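Local atomic coordinates of H127A/Y244A mutant of alginate lyase AlyC3 in complex with dimannuronate (Psychromonas sp., PDB entry 7C8F), a protein that is an engineered variant of a PL7-family alginate lyase, an enzyme that cleaves the polysaccharide alginate, here with dimannuronate bound. Residues 175-179 against 180-184; 229-232 against 233-236; 196-199 against 200-203; 16-19 against 20-23. All blocks are in the same frame, centred on the assembly; numbering follows the deposited sequence.

Contact 1: 175-179 against 180-184; sequences KKNKD and KEMCK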
loop_
_atom_site.group_PDB
_atom_site.type_symbol
_atom_site.label_atom_id
_atom_site.label_comp_id
_atom_site.label_asym_id
_atom_site.label_seq_id
_atom_site.Cartn_x
_atom_site.Cartn_y
_atom_site.Cartn_z
ATOM N N LYS B 175 -4.214 -15.302 -2.954
ATOM C CA LYS B 175 -4.758 -16.258 -3.917
ATOM C C LYS B 175 -4.844 -15.661 -5.316
ATOM O O LYS B 175 -4.581 -16.348 -6.308
ATOM C CB LYS B 175 -6.123 -16.761 -3.445
ATOM C CG LYS B 175 -6.042 -17.845 -2.384
ATOM C CD LYS B 175 -7.282 -17.867 -1.507
ATOM C CE LYS B 175 -7.250 -19.042 -0.543
ATOM N NZ LYS B 175 -8.175 -18.843 0.604
ATOM N N LYS B 176 -5.193 -14.379 -5.416
ATOM C CA LYS B 176 -5.350 -13.744 -6.719
ATOM C C LYS B 176 -4.013 -13.430 -7.381
ATOM O O LYS B 176 -3.971 -13.226 -8.599
ATOM C CB LYS B 176 -6.182 -12.467 -6.576
ATOM C CG LYS B 176 -6.404 -11.714 -7.869
ATOM C CD LYS B 176 -7.381 -10.565 -7.673
ATOM C CE LYS B 176 -7.665 -9.865 -8.994
ATOM N NZ LYS B 176 -8.688 -8.788 -8.860
ATOM N N ASN B 177 -2.921 -13.397 -6.614
ATOM C CA ASN B 177 -1.621 -13.002 -7.142
ATOM C C ASN B 177 -0.641 -14.154 -7.312
ATOM O O ASN B 177 0.290 -14.032 -8.116
ATOM C CB ASN B 177 -0.958 -11.973 -6.208
ATOM C CG ASN B 177 -1.846 -10.776 -5.926
ATOM O OD1 ASN B 177 -2.523 -10.274 -6.815
ATOM N ND2 ASN B 177 -1.834 -10.311 -4.687
ATOM N N LYS B 178 -0.828 -15.255 -6.586
ATOM C CA LYS B 178 0.250 -16.224 -6.400
ATOM C C LYS B 178 0.739 -16.829 -7.711
ATOM O O LYS B 178 1.909 -17.220 -7.807
ATOM C CB LYS B 178 -0.187 -17.322 -5.434
ATOM C CG LYS B 178 -1.232 -18.268 -5.996
ATOM C CD LYS B 178 -1.505 -19.411 -5.026
ATOM C CE LYS B 178 -2.452 -20.437 -5.631
ATOM N NZ LYS B 178 -3.766 -19.827 -5.977
ATOM N N ASP B 179 -0.121 -16.928 -8.723
ATOM C CA ASP B 179 0.258 -17.552 -9.985
ATOM C C ASP B 179 0.704 -16.552 -11.040
ATOM O O ASP B 179 1.021 -16.957 -12.163
ATOM C CB ASP B 179 -0.891 -18.414 -10.525
ATOM C CG ASP B 179 -1.161 -19.630 -9.662
ATOM O OD1 ASP B 179 -0.183 -20.286 -9.244
ATOM O OD2 ASP B 179 -2.345 -19.924 -9.394
ATOM N N LYS B 180 0.732 -15.263 -10.718
ATOM C CA LYS B 180 1.111 -14.235 -11.671
ATOM C C LYS B 180 2.629 -14.065 -11.706
ATOM O O LYS B 180 3.350 -14.463 -10.785
ATOM C CB LYS B 180 0.451 -12.904 -11.299
ATOM C CG LYS B 180 -1.054 -12.978 -11.072
ATOM C CD LYS B 180 -1.815 -13.134 -12.372
ATOM C CE LYS B 180 -3.313 -12.992 -12.143
ATOM N NZ LYS B 180 -3.666 -11.645 -11.616
ATOM N N GLU B 181 3.104 -13.438 -12.785
ATOM C CA GLU B 181 4.535 -13.215 -12.966
ATOM C C GLU B 181 5.146 -12.500 -11.768
ATOM O O GLU B 181 6.253 -12.836 -11.333
ATOM C CB GLU B 181 4.761 -12.390 -14.235
ATOM C CG GLU B 181 6.216 -12.183 -14.609
ATOM C CD GLU B 181 6.852 -13.433 -15.180
ATOM O OE1 GLU B 181 6.115 -14.405 -15.457
ATOM O OE2 GLU B 181 8.090 -13.444 -15.352
ATOM N N MET B 182 4.451 -11.516 -11.238
ATOM C CA MET B 182 4.940 -10.730 -10.111
ATOM C C MET B 182 5.200 -11.509 -8.835
ATOM O O MET B 182 5.839 -11.040 -7.950
ATOM C CB MET B 182 3.975 -9.597 -9.805
ATOM C CG MET B 182 2.632 -10.092 -9.345
ATOM S SD MET B 182 1.478 -8.732 -9.212
ATOM C CE MET B 182 -0.018 -9.637 -8.976
ATOM N N CYS B 183 4.689 -12.707 -8.766
ATOM C CA CYS B 183 4.905 -13.566 -7.614
ATOM C C CYS B 183 5.889 -14.701 -7.870
ATOM O O CYS B 183 6.127 -15.505 -6.967
ATOM C CB CYS B 183 3.572 -14.115 -7.099
ATOM S SG CYS B 183 2.625 -12.851 -6.189
ATOM N N LYS B 184 6.468 -14.777 -9.062
ATOM C CA LYS B 184 7.481 -15.789 -9.319
ATOM C C LYS B 184 8.727 -15.507 -8.490
ATOM O O LYS B 184 9.092 -14.354 -8.241
ATOM C CB LYS B 184 7.846 -15.819 -10.799
ATOM C CG LYS B 184 6.727 -16.318 -11.704
ATOM C CD LYS B 184 7.166 -16.299 -13.158
ATOM C CE LYS B 184 6.133 -16.953 -14.062
ATOM N NZ LYS B 184 6.500 -16.823 -15.500
HETATM O O HOH W 1 -3.514 -10.165 -9.314
HETATM O O HOH W 2 3.893 -16.936 -9.530
#
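The carboxamide of N177 has the S-methyl group of M182 coming obliquely over one side, out beyond the oxygen side of CG, with M182 CE 3.4 Å from N177 OD1 and also touching N177 CB. The far end of the amide is held from a neighbouring loop, N177 ND2 donating to the backbone oxygen of I168, while OD1 takes a proton from a water. M182 gets its methyl there by running fully extended beyond CG. This is the loop between strand 157-163 and helix 185-188, and N177 and M182 pack on H136 and T135 of the second subunit. The backbone makes a type I turn, closed by K180 N to N177 O at 2.9 Å with a nearly straight N-H (164°). That same carbonyl oxygen carries the sulfur of C183, SG lying 3.2 Å from N177 O in a plain contact, and SG continues into the disulfide with C169. K180 folds back over the turn: kinks at chi2 (-74°) and chi4 (62°) carry K180 NZ to 3.4 Å from K176 O, a weak hydrogen bond. A water 2.7 Å from K180 NZ does better, accepting from it and donating to both N177 OD1 and K176 O. The ammonium of K180 is thus met by neutral oxygens and water, so its charge is probably shared with solvent, and the S-S link together with the closed turn probably helps to fix the backbone here.

Contact 2: 229-232 against 233-236; sequences DYWR and HLLS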
loop_
_atom_site.group_PDB
_atom_site.type_symbol
_atom_site.label_atom_id
_atom_site.label_comp_id
_atom_site.label_asym_id
_atom_site.label_seq_id
_atom_site.Cartn_x
_atom_site.Cartn_y
_atom_site.Cartn_z
ATOM N N ASP B 229 11.293 2.184 -3.302
ATOM C CA ASP B 229 10.139 3.075 -3.494
ATOM C C ASP B 229 8.821 2.270 -3.403
ATOM O O ASP B 229 7.866 2.724 -2.879
ATOM C CB ASP B 229 10.279 3.739 -4.875
ATOM C CG ASP B 229 9.361 4.926 -5.135
ATOM O OD1 ASP B 229 8.763 5.449 -4.279
ATOM O OD2 ASP B 229 9.368 5.315 -6.268
ATOM N N TYR B 230 8.839 1.077 -3.941
ATOM C CA TYR B 230 7.671 0.208 -3.943
ATOM C C TYR B 230 7.104 -0.170 -2.573
ATOM O O TYR B 230 5.995 -0.560 -2.482
ATOM C CB TYR B 230 7.957 -1.090 -4.730
ATOM C CG TYR B 230 9.126 -1.905 -4.203
ATOM C CD1 TYR B 230 8.953 -2.796 -3.180
ATOM C CD2 TYR B 230 10.380 -1.757 -4.734
ATOM C CE1 TYR B 230 10.002 -3.495 -2.680
ATOM C CE2 TYR B 230 11.435 -2.461 -4.255
ATOM C CZ TYR B 230 11.240 -3.311 -3.229
ATOM O OH TYR B 230 12.303 -4.015 -2.778
ATOM N N TRP B 231 7.926 -0.037 -1.548
ATOM C CA TRP B 231 7.594 -0.381 -0.183
ATOM C C TRP B 231 7.189 0.806 0.682
ATOM O O TRP B 231 6.979 0.673 1.824
ATOM C CB TRP B 231 8.850 -0.979 0.434
ATOM C CG TRP B 231 8.736 -1.886 1.624
ATOM C CD1 TRP B 231 9.030 -1.592 2.892
ATOM C CD2 TRP B 231 8.372 -3.254 1.608
ATOM N NE1 TRP B 231 8.858 -2.668 3.694
ATOM C CE2 TRP B 231 8.454 -3.718 2.921
ATOM C CE3 TRP B 231 7.980 -4.136 0.605
ATOM C CZ2 TRP B 231 8.163 -5.027 3.247
ATOM C CZ3 TRP B 231 7.691 -5.411 0.942
ATOM C CH2 TRP B 231 7.793 -5.843 2.244
ATOM N N ARG B 232 7.113 1.956 0.067
ATOM C CA ARG B 232 6.900 3.214 0.779
ATOM C C ARG B 232 5.776 3.321 1.778
ATOM O O ARG B 232 5.930 3.997 2.772
ATOM C CB ARG B 232 6.856 4.389 -0.204
ATOM C CG ARG B 232 5.694 4.407 -1.168
ATOM C CD ARG B 232 5.899 5.411 -2.289
ATOM N NE ARG B 232 4.828 5.472 -3.273
ATOM C CZ ARG B 232 4.766 4.711 -4.343
ATOM N NH1 ARG B 232 5.651 3.793 -4.564
ATOM N NH2 ARG B 232 3.810 4.857 -5.203
ATOM N N HIS B 233 4.689 2.632 1.479
ATOM C CA HIS B 233 3.522 2.678 2.361
ATOM C C HIS B 233 3.635 1.770 3.581
ATOM O O HIS B 233 2.772 1.850 4.469
ATOM C CB HIS B 233 2.266 2.265 1.585
ATOM C CG HIS B 233 2.403 0.938 0.896
ATOM N ND1 HIS B 233 3.422 0.669 0.010
ATOM C CD2 HIS B 233 1.651 -0.190 0.964
ATOM C CE1 HIS B 233 3.288 -0.562 -0.453
ATOM N NE2 HIS B 233 2.214 -1.102 0.097
ATOM N N LEU B 234 4.650 0.910 3.660
ATOM C CA LEU B 234 4.708 -0.117 4.697
ATOM C C LEU B 234 5.644 0.309 5.826
ATOM O O LEU B 234 6.853 0.453 5.621
ATOM C CB LEU B 234 5.148 -1.448 4.082
ATOM C CG LEU B 234 4.141 -2.002 3.069
ATOM C CD1 LEU B 234 4.757 -3.176 2.313
ATOM C CD2 LEU B 234 2.860 -2.426 3.790
ATOM N N LEU B 235 5.087 0.501 7.020
ATOM C CA LEU B 235 5.922 0.695 8.198
ATOM C C LEU B 235 6.700 -0.582 8.475
ATOM O O LEU B 235 6.152 -1.688 8.395
ATOM C CB LEU B 235 5.048 1.032 9.407
ATOM C CG LEU B 235 4.195 2.298 9.286
ATOM C CD1 LEU B 235 3.443 2.557 10.591
ATOM C CD2 LEU B 235 5.054 3.508 8.921
ATOM N N SER B 236 7.988 -0.432 8.787
ATOM C CA SER B 236 8.911 -1.554 8.803
ATOM C C SER B 236 9.693 -1.583 10.113
ATOM O O SER B 236 9.722 -0.606 10.873
ATOM C CB SER B 236 9.834 -1.482 7.583
ATOM O OG SER B 236 9.046 -1.514 6.386
HETATM O O HOH W 3 7.818 2.757 4.505
#
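W231 and L234 cross at about a right angle, with one methyl of the leucine standing on the indole. L234 CD1 sits 3.6 Å from the centroid of the six-membered ring of W231 and only 8° off its normal, a clean CH-pi contact over the face. At the ring's edge, near its plane, W231 NE1 donates to S236 OG over 2.9 Å, and that hydroxyl in turn donates a hydrogen bond to L234 O. The indole reaches both partners because CG swings anti to the backbone N (chi1 -157°). With W231 cut back to an alanine, L234 CD1 would probably face a gap and S236 OG would lose its N-H donor. H233 meets the first half of the turn by its edge, CE1 lying 3.4 Å from Y230 O, while L234 CG lies over one face of the imidazole; its ND1 is buried without a hydrogen-bond partner. The backbone is a type I turn, closed by L234 N to W231 O at 3.0 Å. R232, extended from CG to NE, runs beside D229, so that its NH1 and its backbone N reach D229 O from opposite faces. In the dimer, R232 bridges to D89 of the second subunit, and H233 stacks on H233 of that subunit. The turn leads from the 3-10 segment 229-231 into strand 235-240, with W231 and L234 against N127 of strand 119-129, and Y230 and W231 against strand 157-163.

Contact 3: 196-199 against 200-203; sequences KAPL and NKAT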
loop_
_atom_site.group_PDB
_atom_site.type_symbol
_atom_site.label_atom_id
_atom_site.label_comp_id
_atom_site.label_asym_id
_atom_site.label_seq_id
_atom_site.Cartn_x
_atom_site.Cartn_y
_atom_site.Cartn_z
ATOM N N LYS B 196 31.251 -15.606 1.051
ATOM C CA LYS B 196 31.435 -16.833 1.813
ATOM C C LYS B 196 31.534 -16.507 3.298
ATOM O O LYS B 196 32.261 -15.591 3.692
ATOM C CB LYS B 196 32.729 -17.517 1.348
ATOM C CG LYS B 196 33.114 -18.751 2.149
ATOM C CD LYS B 196 32.222 -19.943 1.831
ATOM C CE LYS B 196 32.291 -20.999 2.930
ATOM N NZ LYS B 196 31.636 -20.545 4.206
ATOM N N ALA B 197 30.827 -17.242 4.131
ATOM C CA ALA B 197 30.886 -17.019 5.562
ATOM C C ALA B 197 32.204 -17.596 6.054
ATOM O O ALA B 197 32.553 -18.678 5.692
ATOM C CB ALA B 197 29.738 -17.700 6.230
ATOM N N PRO B 198 32.922 -16.871 6.885
ATOM C CA PRO B 198 34.227 -17.370 7.331
ATOM C C PRO B 198 34.112 -18.270 8.510
ATOM O O PRO B 198 33.137 -18.315 9.141
ATOM C CB PRO B 198 34.936 -16.101 7.732
ATOM C CG PRO B 198 33.820 -15.240 8.223
ATOM C CD PRO B 198 32.707 -15.491 7.284
ATOM N N LEU B 199 35.160 -19.005 8.780
ATOM C CA LEU B 199 35.165 -19.887 9.928
ATOM C C LEU B 199 35.835 -19.193 11.061
ATOM O O LEU B 199 36.802 -18.516 10.880
ATOM C CB LEU B 199 35.892 -21.183 9.643
ATOM C CG LEU B 199 37.273 -21.217 9.005
ATOM C CD1 LEU B 199 37.725 -19.853 8.547
ATOM C CD2 LEU B 199 38.309 -21.877 9.910
ATOM N N ASN B 200 35.262 -19.368 12.218
ATOM C CA ASN B 200 35.766 -18.822 13.436
ATOM C C ASN B 200 36.050 -17.353 13.354
ATOM O O ASN B 200 36.999 -16.885 13.877
ATOM C CB ASN B 200 37.012 -19.615 13.890
ATOM C CG ASN B 200 36.812 -21.101 13.799
ATOM O OD1 ASN B 200 37.446 -21.768 13.008
ATOM N ND2 ASN B 200 35.943 -21.630 14.610
ATOM N N LYS B 201 35.158 -16.617 12.719
ATOM C CA LYS B 201 35.357 -15.187 12.569
ATOM C C LYS B 201 33.993 -14.523 12.449
ATOM O O LYS B 201 33.088 -15.080 11.821
ATOM C CB LYS B 201 36.163 -14.904 11.297
ATOM C CG LYS B 201 36.504 -13.455 11.060
ATOM C CD LYS B 201 37.000 -13.254 9.637
ATOM C CE LYS B 201 37.342 -11.799 9.369
ATOM N NZ LYS B 201 37.751 -11.579 7.956
ATOM N N ALA B 202 33.853 -13.356 13.075
ATOM C CA ALA B 202 32.644 -12.557 12.949
ATOM C C ALA B 202 32.670 -11.759 11.654
ATOM O O ALA B 202 33.730 -11.413 11.125
ATOM C CB ALA B 202 32.525 -11.588 14.128
ATOM N N THR B 203 31.478 -11.474 11.136
ATOM C CA THR B 203 31.299 -10.650 9.951
ATOM C C THR B 203 30.403 -9.480 10.333
ATOM O O THR B 203 29.379 -9.670 11.003
ATOM C CB THR B 203 30.646 -11.469 8.835
ATOM O OG1 THR B 203 31.516 -12.557 8.474
ATOM C CG2 THR B 203 30.394 -10.616 7.599
#
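P198 packs against K201 and T203 just past a short polar bond, in which K196 NZ donates to A197 O at 2.6 Å, in the carbonyl plane and on a lone pair. Bends at chi2 and chi4 curl the lysine back to its neighbour's carbonyl, and its ammonium also bonds to the oxygen of G156. The proline ring then faces the returning chain. Its CD lies 3.4 Å from T203 OG1 and CG is nearly as near, so the hydroxyl rests against the ring's leading edge. Alongside, K201 runs its extended aliphatic chain past the ring, P198 CG being 3.9 Å from K201 CB, before its amino end leads away. At the bend, N200 has left-handed helical backbone angles (phi 51°, psi 42°), which reverse the chain. No hydrogen bond joins the two halves, so the turn probably owes its shape to backbone conformation and van der Waals contact. It connects strand 189-196 of one sheet to strand 203-210 of the other, with backbone hydrogen bonds between A197 and G156 and between T203 and V101, and A197, P198 and T203 all lying on F158 of strand 157-163.

Contact 4: 16-19 against 20-23; sequences NYTQ and FQHV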
loop_
_atom_site.group_PDB
_atom_site.type_symbol
_atom_site.label_atom_id
_atom_site.label_comp_id
_atom_site.label_asym_id
_atom_site.label_seq_id
_atom_site.Cartn_x
_atom_site.Cartn_y
_atom_site.Cartn_z
ATOM N N ASN B 16 23.129 -6.898 31.383
ATOM C CA ASN B 16 24.286 -6.490 32.170
ATOM C C ASN B 16 25.476 -6.068 31.319
ATOM O O ASN B 16 26.532 -5.752 31.874
ATOM C CB ASN B 16 24.716 -7.614 33.120
ATOM C CG ASN B 16 23.852 -7.685 34.356
ATOM O OD1 ASN B 16 23.223 -6.698 34.740
ATOM N ND2 ASN B 16 23.810 -8.854 34.987
ATOM N N TYR B 17 25.350 -6.054 29.994
ATOM C CA TYR B 17 26.471 -5.736 29.118
ATOM C C TYR B 17 26.200 -4.431 28.392
ATOM O O TYR B 17 25.237 -4.330 27.622
ATOM C CB TYR B 17 26.766 -6.893 28.160
ATOM C CG TYR B 17 27.318 -8.073 28.930
ATOM C CD1 TYR B 17 26.473 -8.967 29.571
ATOM C CD2 TYR B 17 28.692 -8.261 29.058
ATOM C CE1 TYR B 17 26.974 -10.032 30.304
ATOM C CE2 TYR B 17 29.200 -9.320 29.792
ATOM C CZ TYR B 17 28.338 -10.203 30.405
ATOM O OH TYR B 17 28.834 -11.259 31.136
ATOM N N THR B 18 27.051 -3.432 28.644
ATOM C CA THR B 18 26.789 -2.085 28.156
ATOM C C THR B 18 26.664 -2.042 26.641
ATOM O O THR B 18 25.916 -1.214 26.114
ATOM C CB THR B 18 27.874 -1.107 28.619
ATOM O OG1 THR B 18 29.169 -1.623 28.293
ATOM C CG2 THR B 18 27.776 -0.867 30.122
ATOM N N GLN B 19 27.395 -2.904 25.928
ATOM C CA GLN B 19 27.393 -2.824 24.471
ATOM C C GLN B 19 26.056 -3.241 23.880
ATOM O O GLN B 19 25.766 -2.875 22.734
ATOM C CB GLN B 19 28.544 -3.634 23.864
ATOM C CG GLN B 19 28.492 -5.129 24.110
ATOM C CD GLN B 19 29.308 -5.539 25.329
ATOM O OE1 GLN B 19 29.190 -4.937 26.399
ATOM N NE2 GLN B 19 30.142 -6.563 25.170
ATOM N N PHE B 20 25.236 -3.980 24.633
ATOM C CA PHE B 20 23.909 -4.386 24.179
ATOM C C PHE B 20 22.768 -3.633 24.851
ATOM O O PHE B 20 21.613 -3.764 24.421
ATOM C CB PHE B 20 23.705 -5.890 24.390
ATOM C CG PHE B 20 24.806 -6.738 23.797
ATOM C CD1 PHE B 20 25.056 -6.717 22.431
ATOM C CD2 PHE B 20 25.597 -7.545 24.603
ATOM C CE1 PHE B 20 26.074 -7.477 21.885
ATOM C CE2 PHE B 20 26.619 -8.307 24.062
ATOM C CZ PHE B 20 26.855 -8.278 22.698
ATOM N N GLN B 21 23.050 -2.828 25.870
ATOM C CA GLN B 21 21.963 -2.267 26.659
ATOM C C GLN B 21 21.028 -1.413 25.816
ATOM O O GLN B 21 19.805 -1.493 25.967
ATOM C CB GLN B 21 22.523 -1.495 27.853
ATOM C CG GLN B 21 22.912 -2.454 28.970
ATOM C CD GLN B 21 23.799 -1.838 30.021
ATOM O OE1 GLN B 21 24.128 -0.656 29.966
ATOM N NE2 GLN B 21 24.199 -2.647 30.990
ATOM N N HIS B 22 21.568 -0.584 24.923
ATOM C CA HIS B 22 20.688 0.326 24.203
ATOM C C HIS B 22 19.733 -0.422 23.278
ATOM O O HIS B 22 18.526 -0.161 23.280
ATOM C CB HIS B 22 21.471 1.396 23.444
ATOM C CG HIS B 22 20.595 2.302 22.639
ATOM N ND1 HIS B 22 20.451 2.175 21.275
ATOM C CD2 HIS B 22 19.791 3.327 23.007
ATOM C CE1 HIS B 22 19.610 3.096 20.834
ATOM N NE2 HIS B 22 19.200 3.813 21.867
ATOM N N VAL B 23 20.246 -1.348 22.462
ATOM C CA VAL B 23 19.330 -2.053 21.567
ATOM C C VAL B 23 18.279 -2.809 22.368
ATOM O O VAL B 23 17.117 -2.891 21.965
ATOM C CB VAL B 23 20.074 -2.957 20.558
ATOM C CG1 VAL B 23 20.730 -4.144 21.252
ATOM C CG2 VAL B 23 19.101 -3.427 19.461
HETATM O O HOH W 4 24.288 -0.339 24.084
HETATM O O HOH W 5 23.139 -1.723 21.675
#
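Q19 and F20 lie side by side because CG of Q19 sits between its backbone N and carbonyl carbon (chi1 64°) and the chain then bends at chi2 (-94°), laying the methylene on the phenyl ring. Q19 CG stands 3.7 Å from the ring centroid of F20, close to the normal, a CH-pi contact over one face. Beyond it the amide plane lies 25° from that of the ring, and its NE2 is held by the carboxylate of E65. Y17 adds its CB, 3.8 Å from F20 CD2. A serine in place of F20 would probably leave the Q19 methylene and Y17 CB without their apolar partner and open a gap beneath them. Next along the chain, Q21 crosses T18 obliquely, bringing OE1 to 3.7 Å from T18 CG2, while its NE2 bonds to A15 O. The helix is weakly bonded here: F20 N donates to Y17 O at 3.0 Å, Q21 N reaches T18 O weakly, and two waters bridge T18 O to H22 N and Q19 O to V23 N in place of direct bonds. Y17, just before helix 18-25, and F20 on the helix both lie on V60 of strand 58-60, while V23 lies on L258 and Y260 of strand 250-264.

In the fold
These are four local contacts in turns and a helix about the two-sheet beta-jelly roll of the PL7 fold, three of them at the surface and contact 2 buried, and none touches another. Contacts 1 and 2 approach the sugar: the side chain of W231 is about 8 Å, and that of C183 about 10 Å, from a bound mannuronate, though neither is one of the residues touching the glycan. Their centres are 20 Å apart and both meet the second subunit. Contacts 3 and 4 meet no other protein chain of the assembly; their nearest atoms are about 11 Å apart. Contact 3 lies opposite contact 2 across the chain's centre, with 32 Å between their centres, and contact 4 lies opposite contact 1, at 43 Å.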